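Local coordinates for putative peptide binding protein (Ruminococcus gnavus, PDB 3NOH) that is of unknown function but may bind peptides, and belongs to a family grouped with the periplasmic binding proteins, at residues A[75-80]-A[112-117]; A[45-50]-A[131-136]; A[60-65]-A[82-87]; A[25-30]-A[41-46]. All coordinates share one frame; numbering follows the deposited sequence. Where two conformers were deposited one is given.

Contact 1 of 4, residues A[75-80]-A[112-117]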
loop_
_atom_site.group_PDB
_atom_site.type_symbol
_atom_site.label_atom_id
_atom_site.label_comp_id
_atom_site.label_asym_id
_atom_site.label_seq_id
_atom_site.Cartn_x
_atom_site.Cartn_y
_atom_site.Cartn_z
ATOM N N ARG A 75 10.292 -2.419 -6.818
ATOM C CA ARG A 75 11.539 -2.149 -6.072
ATOM C C ARG A 75 11.233 -1.403 -4.774
ATOM O O ARG A 75 11.705 -1.784 -3.677
ATOM C CB ARG A 75 12.515 -1.310 -6.896
ATOM C CG ARG A 75 13.325 -2.053 -7.923
ATOM C CD ARG A 75 14.731 -1.421 -8.146
ATOM N NE ARG A 75 14.759 0.041 -8.195
ATOM C CZ ARG A 75 14.354 0.774 -9.228
ATOM N NH1 ARG A 75 13.852 0.192 -10.312
ATOM N NH2 ARG A 75 14.429 2.093 -9.170
ATOM N N TYR A 76 10.444 -0.329 -4.901
ATOM C CA TYR A 76 9.991 0.509 -3.762
ATOM C C TYR A 76 9.217 -0.348 -2.731
ATOM O O TYR A 76 9.493 -0.280 -1.519
ATOM C CB TYR A 76 9.101 1.680 -4.246
ATOM C CG TYR A 76 8.419 2.393 -3.116
ATOM C CD1 TYR A 76 9.076 3.411 -2.415
ATOM C CD2 TYR A 76 7.146 2.011 -2.689
ATOM C CE1 TYR A 76 8.447 4.046 -1.284
ATOM C CE2 TYR A 76 6.528 2.639 -1.580
ATOM C CZ TYR A 76 7.187 3.640 -0.901
ATOM O OH TYR A 76 6.540 4.225 0.169
ATOM N N ALA A 77 8.300 -1.165 -3.235
ATOM C CA ALA A 77 7.445 -2.000 -2.398
ATOM C C ALA A 77 8.275 -3.030 -1.613
ATOM O O ALA A 77 8.074 -3.233 -0.397
ATOM C CB ALA A 77 6.376 -2.696 -3.268
ATOM N N ASP A 78 9.232 -3.634 -2.288
ATOM C CA ASP A 78 10.079 -4.652 -1.647
ATOM C C ASP A 78 10.870 -4.002 -0.476
ATOM O O ASP A 78 11.068 -4.609 0.566
ATOM C CB ASP A 78 11.007 -5.356 -2.635
ATOM C CG ASP A 78 10.288 -6.328 -3.592
ATOM O OD1 ASP A 78 9.128 -6.683 -3.325
ATOM O OD2 ASP A 78 10.939 -6.715 -4.574
ATOM N N SER A 79 11.359 -2.784 -0.706
ATOM C CA SER A 79 12.094 -2.027 0.313
ATOM C C SER A 79 11.201 -1.651 1.496
ATOM O O SER A 79 11.621 -1.760 2.660
ATOM C CB SER A 79 12.686 -0.762 -0.326
ATOM O OG SER A 79 13.784 -1.104 -1.149
ATOM N N LEU A 80 9.992 -1.182 1.184
ATOM C CA LEU A 80 8.980 -0.826 2.193
ATOM C C LEU A 80 8.647 -2.048 3.031
ATOM O O LEU A 80 8.511 -1.942 4.251
ATOM C CB LEU A 80 7.715 -0.271 1.528
ATOM C CG LEU A 80 6.533 0.018 2.439
ATOM C CD1 LEU A 80 6.851 1.080 3.515
ATOM C CD2 LEU A 80 5.249 0.464 1.630
ATOM N N ALA A 112 -4.196 -4.204 1.004
ATOM C CA ALA A 112 -3.571 -2.903 0.648
ATOM C C ALA A 112 -2.945 -3.009 -0.732
ATOM O O ALA A 112 -2.680 -4.104 -1.222
ATOM C CB ALA A 112 -2.536 -2.419 1.696
ATOM N N PHE A 113 -2.746 -1.879 -1.396
ATOM C CA PHE A 113 -1.981 -1.856 -2.613
ATOM C C PHE A 113 -1.204 -0.584 -2.772
ATOM O O PHE A 113 -1.528 0.460 -2.168
ATOM C CB PHE A 113 -2.813 -2.154 -3.885
ATOM C CG PHE A 113 -3.814 -1.093 -4.283
ATOM C CD1 PHE A 113 -3.424 -0.028 -5.062
ATOM C CD2 PHE A 113 -5.136 -1.184 -3.881
ATOM C CE1 PHE A 113 -4.325 0.927 -5.462
ATOM C CE2 PHE A 113 -6.049 -0.234 -4.276
ATOM C CZ PHE A 113 -5.641 0.848 -5.052
ATOM N N LEU A 114 -0.211 -0.645 -3.650
ATOM C CA LEU A 114 0.532 0.521 -4.122
ATOM C C LEU A 114 0.332 0.651 -5.605
ATOM O O LEU A 114 0.397 -0.347 -6.318
ATOM C CB LEU A 114 2.020 0.321 -3.862
ATOM C CG LEU A 114 2.487 0.508 -2.429
ATOM C CD1 LEU A 114 3.857 -0.172 -2.226
ATOM C CD2 LEU A 114 2.540 2.011 -2.079
ATOM N N SER A 115 0.134 1.858 -6.109
ATOM C CA SER A 115 0.058 2.024 -7.556
ATOM C C SER A 115 0.390 3.436 -7.960
ATOM O O SER A 115 0.304 4.394 -7.172
ATOM C CB SER A 115 -1.333 1.642 -8.122
ATOM O OG SER A 115 -2.315 2.645 -7.816
ATOM N N GLU A 116 0.742 3.585 -9.239
ATOM C CA GLU A 116 0.678 4.883 -9.892
ATOM C C GLU A 116 -0.722 5.434 -9.627
ATOM O O GLU A 116 -1.702 4.660 -9.658
ATOM C CB GLU A 116 0.897 4.761 -11.412
ATOM C CG GLU A 116 2.335 4.444 -11.721
ATOM C CD GLU A 116 2.729 4.537 -13.205
ATOM O OE1 GLU A 116 1.903 4.926 -14.067
ATOM O OE2 GLU A 116 3.969 4.366 -13.429
ATOM N N SER A 117 -0.823 6.726 -9.393
ATOM C CA SER A 117 -2.071 7.310 -8.914
ATOM C C SER A 117 -3.246 7.079 -9.892
ATOM O O SER A 117 -4.389 6.928 -9.408
ATOM C CB SER A 117 -1.930 8.785 -8.607
ATOM O OG SER A 117 -1.592 9.533 -9.754
#

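Contact 2 of 4, residues A[45-50]-A[131-136]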
loop_
_atom_site.group_PDB
_atom_site.type_symbol
_atom_site.label_atom_id
_atom_site.label_comp_id
_atom_site.label_asym_id
_atom_site.label_seq_id
_atom_site.Cartn_x
_atom_site.Cartn_y
_atom_site.Cartn_z
ATOM N N ALA A 45 1.494 7.321 8.177
ATOM C CA ALA A 45 2.643 8.015 8.727
ATOM C C ALA A 45 3.910 7.205 8.468
ATOM O O ALA A 45 4.972 7.764 8.189
ATOM C CB ALA A 45 2.463 8.260 10.239
ATOM N N PHE A 46 3.812 5.885 8.593
ATOM C CA PHE A 46 4.994 5.049 8.393
ATOM C C PHE A 46 5.461 5.103 6.955
ATOM O O PHE A 46 6.653 5.251 6.687
ATOM C CB PHE A 46 4.711 3.598 8.751
ATOM C CG PHE A 46 5.960 2.727 8.789
ATOM C CD1 PHE A 46 6.462 2.159 7.598
ATOM C CD2 PHE A 46 6.583 2.460 9.981
ATOM C CE1 PHE A 46 7.594 1.351 7.627
ATOM C CE2 PHE A 46 7.733 1.655 10.034
ATOM C CZ PHE A 46 8.225 1.101 8.841
ATOM N N VAL A 47 4.514 4.957 6.033
ATOM C CA VAL A 47 4.845 4.955 4.630
ATOM C C VAL A 47 5.467 6.286 4.163
ATOM O O VAL A 47 6.357 6.263 3.326
ATOM C CB VAL A 47 3.610 4.528 3.763
ATOM C CG1 VAL A 47 3.902 4.702 2.304
ATOM C CG2 VAL A 47 3.225 3.084 4.073
ATOM N N THR A 48 5.046 7.420 4.734
ATOM C CA THR A 48 5.616 8.739 4.394
ATOM C C THR A 48 6.869 9.110 5.170
ATOM O O THR A 48 7.349 10.240 5.054
ATOM C CB THR A 48 4.574 9.848 4.617
ATOM O OG1 THR A 48 4.225 9.917 6.011
ATOM C CG2 THR A 48 3.330 9.578 3.784
ATOM N N GLY A 49 7.392 8.196 5.988
ATOM C CA GLY A 49 8.587 8.480 6.793
ATOM C C GLY A 49 8.391 9.317 8.045
ATOM O O GLY A 49 9.362 9.627 8.713
ATOM N N LYS A 50 7.154 9.697 8.378
ATOM C CA LYS A 50 6.894 10.487 9.591
ATOM C C LYS A 50 7.115 9.670 10.878
ATOM O O LYS A 50 7.280 10.257 11.949
ATOM C CB LYS A 50 5.484 11.117 9.590
ATOM C CG LYS A 50 5.263 12.178 8.502
ATOM C CD LYS A 50 3.910 12.895 8.617
ATOM N N ILE A 131 -3.563 7.359 0.744
ATOM C CA ILE A 131 -2.687 8.509 0.811
ATOM C C ILE A 131 -1.900 8.640 -0.495
ATOM O O ILE A 131 -1.483 7.624 -1.078
ATOM C CB ILE A 131 -1.758 8.413 2.055
ATOM C CG1 ILE A 131 -0.892 9.625 2.216
ATOM C CG2 ILE A 131 -0.861 7.166 2.025
ATOM C CD1 ILE A 131 -0.266 9.696 3.651
ATOM N N ILE A 132 -1.758 9.879 -0.964
ATOM C CA ILE A 132 -0.934 10.205 -2.135
ATOM C C ILE A 132 0.493 10.400 -1.676
ATOM O O ILE A 132 0.756 11.119 -0.689
ATOM C CB ILE A 132 -1.389 11.467 -2.894
ATOM C CG1 ILE A 132 -2.648 11.205 -3.696
ATOM C CG2 ILE A 132 -0.323 11.961 -3.870
ATOM C CD1 ILE A 132 -3.251 12.439 -4.233
ATOM N N LEU A 133 1.386 9.707 -2.378
ATOM C CA LEU A 133 2.818 9.701 -2.125
ATOM C C LEU A 133 3.463 10.338 -3.337
ATOM O O LEU A 133 3.059 10.076 -4.457
ATOM C CB LEU A 133 3.329 8.283 -1.994
ATOM C CG LEU A 133 2.702 7.410 -0.927
ATOM C CD1 LEU A 133 3.165 5.975 -1.085
ATOM C CD2 LEU A 133 3.044 8.042 0.457
ATOM N N ASP A 134 4.482 11.164 -3.089
ATOM C CA ASP A 134 5.247 11.796 -4.141
ATOM C C ASP A 134 6.568 11.045 -4.357
ATOM O O ASP A 134 7.236 10.656 -3.394
ATOM C CB ASP A 134 5.547 13.242 -3.797
ATOM C CG ASP A 134 6.201 13.960 -4.938
ATOM O OD1 ASP A 134 5.498 14.273 -5.943
ATOM O OD2 ASP A 134 7.423 14.178 -4.839
ATOM N N SER A 135 6.926 10.858 -5.625
ATOM C CA SER A 135 8.093 10.116 -5.994
ATOM C C SER A 135 9.383 10.629 -5.355
ATOM O O SER A 135 10.257 9.855 -4.932
ATOM C CB SER A 135 8.176 10.127 -7.536
ATOM O OG SER A 135 8.446 11.457 -8.028
ATOM N N ALA A 136 9.468 11.947 -5.198
ATOM C CA ALA A 136 10.661 12.550 -4.675
ATOM C C ALA A 136 10.835 12.310 -3.177
ATOM O O ALA A 136 11.936 12.505 -2.676
ATOM C CB ALA A 136 10.697 14.079 -4.995
#

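Contact 3 of 4, residues A[60-65]-A[82-87]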
loop_
_atom_site.group_PDB
_atom_site.type_symbol
_atom_site.label_atom_id
_atom_site.label_comp_id
_atom_site.label_asym_id
_atom_site.label_seq_id
_atom_site.Cartn_x
_atom_site.Cartn_y
_atom_site.Cartn_z
ATOM N N LEU A 60 0.380 -7.009 13.420
ATOM C CA LEU A 60 -0.161 -6.468 12.226
ATOM C C LEU A 60 0.402 -7.255 11.063
ATOM O O LEU A 60 1.616 -7.306 10.866
ATOM C CB LEU A 60 0.204 -4.997 12.095
ATOM C CG LEU A 60 -0.316 -4.315 10.833
ATOM C CD1 LEU A 60 -1.855 -4.321 10.711
ATOM C CD2 LEU A 60 0.201 -2.885 10.855
ATOM N N SER A 61 -0.478 -7.872 10.279
ATOM C CA SER A 61 -0.020 -8.653 9.168
ATOM C C SER A 61 -0.962 -8.422 8.015
ATOM O O SER A 61 -2.151 -8.585 8.217
ATOM C CB SER A 61 -0.082 -10.148 9.542
ATOM O OG SER A 61 0.484 -10.915 8.514
ATOM N N PHE A 62 -0.431 -8.081 6.836
ATOM C CA PHE A 62 -1.259 -7.787 5.663
ATOM C C PHE A 62 -0.421 -7.820 4.411
ATOM O O PHE A 62 0.810 -7.748 4.463
ATOM C CB PHE A 62 -2.038 -6.457 5.783
ATOM C CG PHE A 62 -1.174 -5.227 5.823
ATOM C CD1 PHE A 62 -0.625 -4.790 7.035
ATOM C CD2 PHE A 62 -0.879 -4.524 4.675
ATOM C CE1 PHE A 62 0.204 -3.661 7.048
ATOM C CE2 PHE A 62 -0.065 -3.366 4.709
ATOM C CZ PHE A 62 0.471 -2.947 5.895
ATOM N N ASP A 63 -1.085 -7.982 3.284
ATOM C CA ASP A 63 -0.421 -8.009 2.003
ATOM C C ASP A 63 -0.558 -6.654 1.319
ATOM O O ASP A 63 -1.594 -5.960 1.400
ATOM C CB ASP A 63 -1.030 -9.105 1.115
ATOM C CG ASP A 63 -0.835 -10.520 1.672
ATOM O OD1 ASP A 63 0.086 -10.729 2.453
ATOM O OD2 ASP A 63 -1.652 -11.417 1.304
ATOM N N ILE A 64 0.447 -6.317 0.520
ATOM C CA ILE A 64 0.399 -5.170 -0.360
ATOM C C ILE A 64 0.514 -5.641 -1.804
ATOM O O ILE A 64 1.498 -6.277 -2.176
ATOM C CB ILE A 64 1.549 -4.156 -0.098
ATOM C CG1 ILE A 64 1.454 -3.651 1.345
ATOM C CG2 ILE A 64 1.461 -2.982 -1.099
ATOM C CD1 ILE A 64 2.634 -2.781 1.830
ATOM N N TYR A 65 -0.479 -5.379 -2.624
ATOM C CA TYR A 65 -0.435 -5.714 -4.043
ATOM C C TYR A 65 0.221 -4.611 -4.868
ATOM O O TYR A 65 0.162 -3.442 -4.524
ATOM C CB TYR A 65 -1.840 -5.954 -4.588
ATOM C CG TYR A 65 -2.612 -7.086 -3.988
ATOM C CD1 TYR A 65 -2.010 -8.073 -3.256
ATOM C CD2 TYR A 65 -3.975 -7.186 -4.252
ATOM C CE1 TYR A 65 -2.747 -9.156 -2.731
ATOM C CE2 TYR A 65 -4.715 -8.238 -3.755
ATOM C CZ TYR A 65 -4.094 -9.235 -3.034
ATOM O OH TYR A 65 -4.849 -10.284 -2.520
ATOM N N GLU A 82 10.628 -4.594 3.726
ATOM C CA GLU A 82 11.714 -4.728 4.658
ATOM C C GLU A 82 11.577 -3.772 5.881
ATOM O O GLU A 82 11.772 -4.178 7.039
ATOM C CB GLU A 82 13.029 -4.483 3.936
ATOM C CG GLU A 82 14.206 -4.761 4.776
ATOM C CD GLU A 82 15.500 -4.590 3.987
ATOM O OE1 GLU A 82 15.446 -4.569 2.725
ATOM O OE2 GLU A 82 16.547 -4.468 4.648
ATOM N N ARG A 83 11.216 -2.522 5.616
ATOM C CA ARG A 83 11.076 -1.574 6.725
ATOM C C ARG A 83 9.876 -1.942 7.610
ATOM O O ARG A 83 9.990 -1.857 8.843
ATOM C CB ARG A 83 10.995 -0.123 6.229
ATOM C CG ARG A 83 12.271 0.373 5.556
ATOM C CD ARG A 83 12.209 1.897 5.231
ATOM N NE ARG A 83 11.043 2.323 4.442
ATOM C CZ ARG A 83 10.975 2.310 3.109
ATOM N NH1 ARG A 83 11.998 1.860 2.394
ATOM N NH2 ARG A 83 9.891 2.757 2.489
ATOM N N LEU A 84 8.757 -2.345 7.003
ATOM C CA LEU A 84 7.598 -2.752 7.792
ATOM C C LEU A 84 7.909 -3.969 8.645
ATOM O O LEU A 84 7.598 -3.972 9.832
ATOM C CB LEU A 84 6.381 -2.998 6.890
ATOM C CG LEU A 84 5.690 -1.732 6.348
ATOM C CD1 LEU A 84 4.767 -2.150 5.159
ATOM C CD2 LEU A 84 4.961 -0.995 7.528
ATOM N N ASN A 85 8.610 -4.967 8.082
ATOM C CA ASN A 85 8.926 -6.135 8.893
ATOM C C ASN A 85 9.984 -5.873 9.942
ATOM O O ASN A 85 9.949 -6.450 11.038
ATOM C CB ASN A 85 9.187 -7.357 8.022
ATOM C CG ASN A 85 7.981 -7.677 7.207
ATOM O OD1 ASN A 85 6.967 -6.942 7.317
ATOM N ND2 ASN A 85 8.051 -8.742 6.377
ATOM N N ASP A 86 10.897 -4.954 9.668
ATOM C CA ASP A 86 11.832 -4.503 10.696
ATOM C C ASP A 86 11.103 -3.864 11.893
ATOM O O ASP A 86 11.565 -3.950 13.032
ATOM C CB ASP A 86 12.824 -3.489 10.096
ATOM C CG ASP A 86 13.880 -4.149 9.196
ATOM O OD1 ASP A 86 13.968 -5.400 9.155
ATOM O OD2 ASP A 86 14.609 -3.408 8.505
ATOM N N ALA A 87 9.950 -3.253 11.605
ATOM C CA ALA A 87 9.123 -2.590 12.615
ATOM C C ALA A 87 8.143 -3.566 13.295
ATOM O O ALA A 87 7.355 -3.167 14.143
ATOM C CB ALA A 87 8.382 -1.425 11.997
#

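Contact 4 of 4, residues A[25-30]-A[41-46]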
loop_
_atom_site.group_PDB
_atom_site.type_symbol
_atom_site.label_atom_id
_atom_site.label_comp_id
_atom_site.label_asym_id
_atom_site.label_seq_id
_atom_site.Cartn_x
_atom_site.Cartn_y
_atom_site.Cartn_z
ATOM N N PHE A 25 -0.863 4.794 -1.782
ATOM C CA PHE A 25 -0.912 3.693 -0.860
ATOM C C PHE A 25 -2.327 3.596 -0.370
ATOM O O PHE A 25 -2.807 4.533 0.268
ATOM C CB PHE A 25 0.075 3.840 0.289
ATOM C CG PHE A 25 -0.040 2.773 1.330
ATOM C CD1 PHE A 25 0.331 1.488 1.049
ATOM C CD2 PHE A 25 -0.533 3.078 2.613
ATOM C CE1 PHE A 25 0.208 0.499 1.990
ATOM C CE2 PHE A 25 -0.627 2.069 3.569
ATOM C CZ PHE A 25 -0.276 0.798 3.247
ATOM N N CYS A 26 -2.982 2.456 -0.650
ATOM C CA CYS A 26 -4.424 2.356 -0.494
ATOM C C CYS A 26 -4.739 1.119 0.364
ATOM O O CYS A 26 -4.225 0.031 0.091
ATOM C CB CYS A 26 -5.101 2.237 -1.896
ATOM S SG CYS A 26 -6.883 2.300 -1.806
HETATM N N MSE A 27 -5.601 1.304 1.373
HETATM C CA MSE A 27 -6.017 0.248 2.298
HETATM C C MSE A 27 -7.508 0.046 2.185
HETATM O O MSE A 27 -8.269 1.017 2.046
HETATM C CB MSE A 27 -5.655 0.635 3.755
HETATM C CG MSE A 27 -4.157 0.709 3.983
HETATM SE SE MSE A 27 -3.740 1.553 5.631
HETATM C CE MSE A 27 -4.075 3.371 5.017
ATOM N N ASN A 28 -7.937 -1.197 2.311
ATOM C CA ASN A 28 -9.344 -1.564 2.368
ATOM C C ASN A 28 -9.843 -1.433 3.827
ATOM O O ASN A 28 -9.583 -2.275 4.692
ATOM C CB ASN A 28 -9.521 -2.999 1.866
ATOM C CG ASN A 28 -10.968 -3.408 1.807
ATOM O OD1 ASN A 28 -11.870 -2.736 2.373
ATOM N ND2 ASN A 28 -11.216 -4.536 1.143
ATOM N N PRO A 29 -10.609 -0.353 4.130
ATOM C CA PRO A 29 -10.999 -0.104 5.519
ATOM C C PRO A 29 -12.099 -1.021 6.071
ATOM O O PRO A 29 -12.412 -1.004 7.277
ATOM C CB PRO A 29 -11.476 1.351 5.471
ATOM C CG PRO A 29 -12.046 1.500 4.117
ATOM C CD PRO A 29 -11.205 0.638 3.207
ATOM N N LEU A 30 -12.710 -1.800 5.192
ATOM C CA LEU A 30 -13.742 -2.727 5.589
ATOM C C LEU A 30 -13.129 -4.073 6.018
ATOM O O LEU A 30 -13.819 -4.878 6.633
ATOM C CB LEU A 30 -14.770 -2.903 4.458
ATOM C CG LEU A 30 -15.527 -1.601 4.089
ATOM C CD1 LEU A 30 -16.615 -1.845 3.039
ATOM C CD2 LEU A 30 -16.126 -0.961 5.339
ATOM N N GLU A 41 -3.954 5.223 10.159
ATOM C CA GLU A 41 -3.213 6.497 10.255
ATOM C C GLU A 41 -1.741 6.232 10.578
ATOM O O GLU A 41 -0.850 6.867 10.009
ATOM C CB GLU A 41 -3.862 7.452 11.275
ATOM C CG GLU A 41 -5.240 8.025 10.836
ATOM C CD GLU A 41 -5.180 8.733 9.457
ATOM O OE1 GLU A 41 -4.282 9.589 9.254
ATOM O OE2 GLU A 41 -6.009 8.414 8.575
ATOM N N GLN A 42 -1.469 5.266 11.472
ATOM C CA GLN A 42 -0.071 4.925 11.753
ATOM C C GLN A 42 0.622 4.453 10.501
ATOM O O GLN A 42 1.766 4.851 10.250
ATOM C CB GLN A 42 0.054 3.851 12.824
ATOM C CG GLN A 42 -0.187 4.294 14.209
ATOM C CD GLN A 42 0.201 3.201 15.181
ATOM O OE1 GLN A 42 1.353 2.795 15.213
ATOM N NE2 GLN A 42 -0.754 2.724 15.967
ATOM N N LEU A 43 -0.065 3.603 9.723
ATOM C CA LEU A 43 0.505 3.097 8.448
ATOM C C LEU A 43 0.782 4.214 7.438
ATOM O O LEU A 43 1.814 4.192 6.745
ATOM C CB LEU A 43 -0.326 1.996 7.782
ATOM C CG LEU A 43 -0.301 0.640 8.470
ATOM C CD1 LEU A 43 -1.442 -0.250 7.952
ATOM C CD2 LEU A 43 1.118 0.004 8.266
ATOM N N LYS A 44 -0.140 5.171 7.322
ATOM C CA LYS A 44 0.112 6.303 6.469
ATOM C C LYS A 44 1.381 7.039 6.875
ATOM O O LYS A 44 2.224 7.353 6.024
ATOM C CB LYS A 44 -1.086 7.272 6.519
ATOM C CG LYS A 44 -2.324 6.750 5.830
ATOM C CD LYS A 44 -3.495 7.679 6.040
ATOM C CE LYS A 44 -4.782 7.186 5.432
ATOM N NZ LYS A 44 -5.887 8.147 5.743
ATOM N N ALA A 45 1.494 7.321 8.177
ATOM C CA ALA A 45 2.643 8.015 8.727
ATOM C C ALA A 45 3.910 7.205 8.468
ATOM O O ALA A 45 4.972 7.764 8.189
ATOM C CB ALA A 45 2.463 8.260 10.239
ATOM N N PHE A 46 3.812 5.885 8.593
ATOM C CA PHE A 46 4.994 5.049 8.393
ATOM C C PHE A 46 5.461 5.103 6.955
ATOM O O PHE A 46 6.653 5.251 6.687
ATOM C CB PHE A 46 4.711 3.598 8.751
ATOM C CG PHE A 46 5.960 2.727 8.789
ATOM C CD1 PHE A 46 6.462 2.159 7.598
ATOM C CD2 PHE A 46 6.583 2.460 9.981
ATOM C CE1 PHE A 46 7.594 1.351 7.627
ATOM C CE2 PHE A 46 7.733 1.655 10.034
ATOM C CZ PHE A 46 8.225 1.101 8.841
#

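Contact 1 of 4, residues A[75-80]-A[112-117]
Tyr-76 holds its CG opposite the backbone N (chi1 169°), while Leu-114 holds its own CG opposite the carbonyl carbon, beside the backbone N (chi1 -76°); these two settings bring the phenol ring and the isobutyl group together between helix 71-86 and strand 112-116. The helix lies over one face of the sheet; the axis of segment 75-80 passes 10.1 Å from that of strand 112-116, and the two run closer to antiparallel than to perpendicular, at 146°. Ala-77 and Leu-114 stand nearest across the gap, with CA atoms 7.6 Å apart. From the strand, Leu-114 alone touches this part of the helix. Its CD1 branch is the shared point: it sits 3.7 Å from Ala-77 CB, 3.9 Å from Tyr-76 CE2 and 4.1 Å from Leu-80 CD2. The methyl comes at the edge of the Tyr-76 ring, near its plane, rather than over a face, and the two side chains run roughly perpendicular to each other. The second branch, CD2, comes 4.1 Å from the same Tyr-76 CE2, so that both methyls of the leucine bear on one ring carbon. Ala-77, having only a methyl, lets the strand side chain come in close between its two larger helix neighbours. Around this cluster Tyr-76 and Leu-80 both lean on Val-47 of helix 37-47, and Leu-114 touches Ile-64 of the adjacent strand 61-67. All four residues are buried and meet through carbon atoms alone, which implies that the helix is held to the sheet here by hydrophobic burial and close fit rather than by directional bonds.

Contact 2 of 4, residues A[45-50]-A[131-136]
Thr-48 OG1 lies within reach of two carbonyl oxygens of the last turn of helix 37-47, Ala-45 O at 3.2 Å and Lys-44 O, and its one proton may go to either. The helix stops here in a Schellman motif. Gly-49 takes a positive phi of 78°, a setting that by itself favours glycine, and its N bonds back to Phe-46 O at 3.1 Å; Lys-50 N reaches Ala-45 O in a weak bond. With its hydroxyl turned back to the helix between the backbone N and the carbonyl carbon (chi1 64°), Thr-48 has its methyl left to face strand 129-134. That methyl, CG2, lies 3.6 Å from Ile-131 CD1 and 3.7 Å from Leu-133 CD2, wedged at the ends of two residues that point to the same face of the strand. Thr-48 thus divides its work: oxygen to the helix end, carbon to the sheet. One residue earlier, Val-47 CG1 meets Leu-133 CD1 at 3.7 Å, the two side chains running crosswise. Leu-133 therefore straddles the helix end: CD1 meets the valine, while CD2 touches both Thr-48 CG2 and, at 3.9 Å, Val-47 CG1. Phe-25 of the neighbouring strand 22-27 and Tyr-76 of helix 71-86 both pack on Val-47 and Leu-133, which ties this edge of the sheet into the core. After Leu-133 comes an Asx turn, where Asp-134 OD2 accepts from Ala-136 N at 3.0 Å, the donor lying above the carboxylate plane, 56° out of it.

Contact 3 of 4, residues A[60-65]-A[82-87]
Phe-62 and Ile-64 lie on an extended backbone, whereas Leu-84 sits in the last full turn of a regular helix, and the two backbones stay well apart, with Phe-62 CA and Leu-84 CA separated by 10.4 Å. The contact falls within a beta-alpha-beta crossover, strand 61-67, helix 71-86 and strand 90-96, the two strands lying parallel and adjacent in the sheet. At the helix end the chain tightens: Asp-86 N still bonds to Glu-82 O at 2.9 Å, but Ala-87 N makes only weak bonds, to Arg-83 O and to Leu-84 O. Across the wide gap only the far ends of long apolar side chains meet. Leu-84 keeps CG opposite its carbonyl carbon (chi1 -75°), which directs the branch at the sheet, and Ile-64 extends its CG1 arm to meet it tip to tip. Phe-62 leaves its strand less directly, yet the far end of its ring swings back toward the helix. Strand 90-96 fills in from one flank, with Val-91 against both Phe-62 and Ile-64; from helix 37-47, Leu-43 packs on Phe-62 and Phe-46 on Leu-84. All three touching residues are buried, but they cover little of one another, so this junction owes much of its filling to those neighbours. The bridging atom is Leu-84 CD1, which lies 4.0 Å from Ile-64 CD1 and, more loosely, 4.4 Å from Phe-62 CZ.

Contact 4 of 4, residues A[25-30]-A[41-46]
Strand 22-27, an inner strand of the mixed sheet, is covered here by the helix that follows it in the chain, 37-47, through Met-27 and Leu-43 in particular. Segments 25-27 and 41-46 run nearly antiparallel (166°), with their axes 10.2 Å apart. Met-27, modelled as selenomethionine, reaches across with its SE, 3.7 Å from Leu-43 CD1 and 4.1 Å from Leu-43 CB. A bend at the last torsion (chi3 -77°) carries the terminal methyl aside to the next helix residue, where Met-27 CE rests 3.9 Å from both Lys-44 CG and Lys-44 CE. Two residues back, Phe-25 brings CE2 to 4.2 Å from Leu-43 CB. Lys-44 is extended beyond CG, and its aliphatic part crosses the methionine at a slant before its NZ reaches Glu-41 OE2 at 2.8 Å, on the syn side of the carboxylate. The same NZ makes a second salt bridge, to Asp-129. Were Lys-44 replaced by an alanine, both carboxylates would be likely to lose their shared cation and a gap to open beside the Met-27 methyl. Beyond the strand an Asx turn, Leu-30 N to Asn-28 OD1 at 3.1 Å, starts the connection to the helix. Strand 112-116 flanks Phe-25 on one side and strand 129-134 on the other, and helix 71-86 meets helix 37-47 through Leu-84, which packs on Leu-43.

The four contacts fasten two helices, 37-47 and 71-86, onto one mixed sheet. Helix 71-86 serves contacts 1 and 3, helix 37-47 contacts 2 and 4, which overlap at Ala-45 and Phe-46. Centres lie about 11 to 13 Å apart, except those of contacts 2 and 3, the most distant pair at about 15 Å. Contact 4 closes first along the chain; contacts 1 and 3 interleave, and both are nested within the long loop that contact 2 closes. Strand 112-116 sits between 61-67 and 22-27, so backbone bonds link contact 1 to contacts 3 and 4. Early and late parts of the sequence thus share one continuous hydrophobic core.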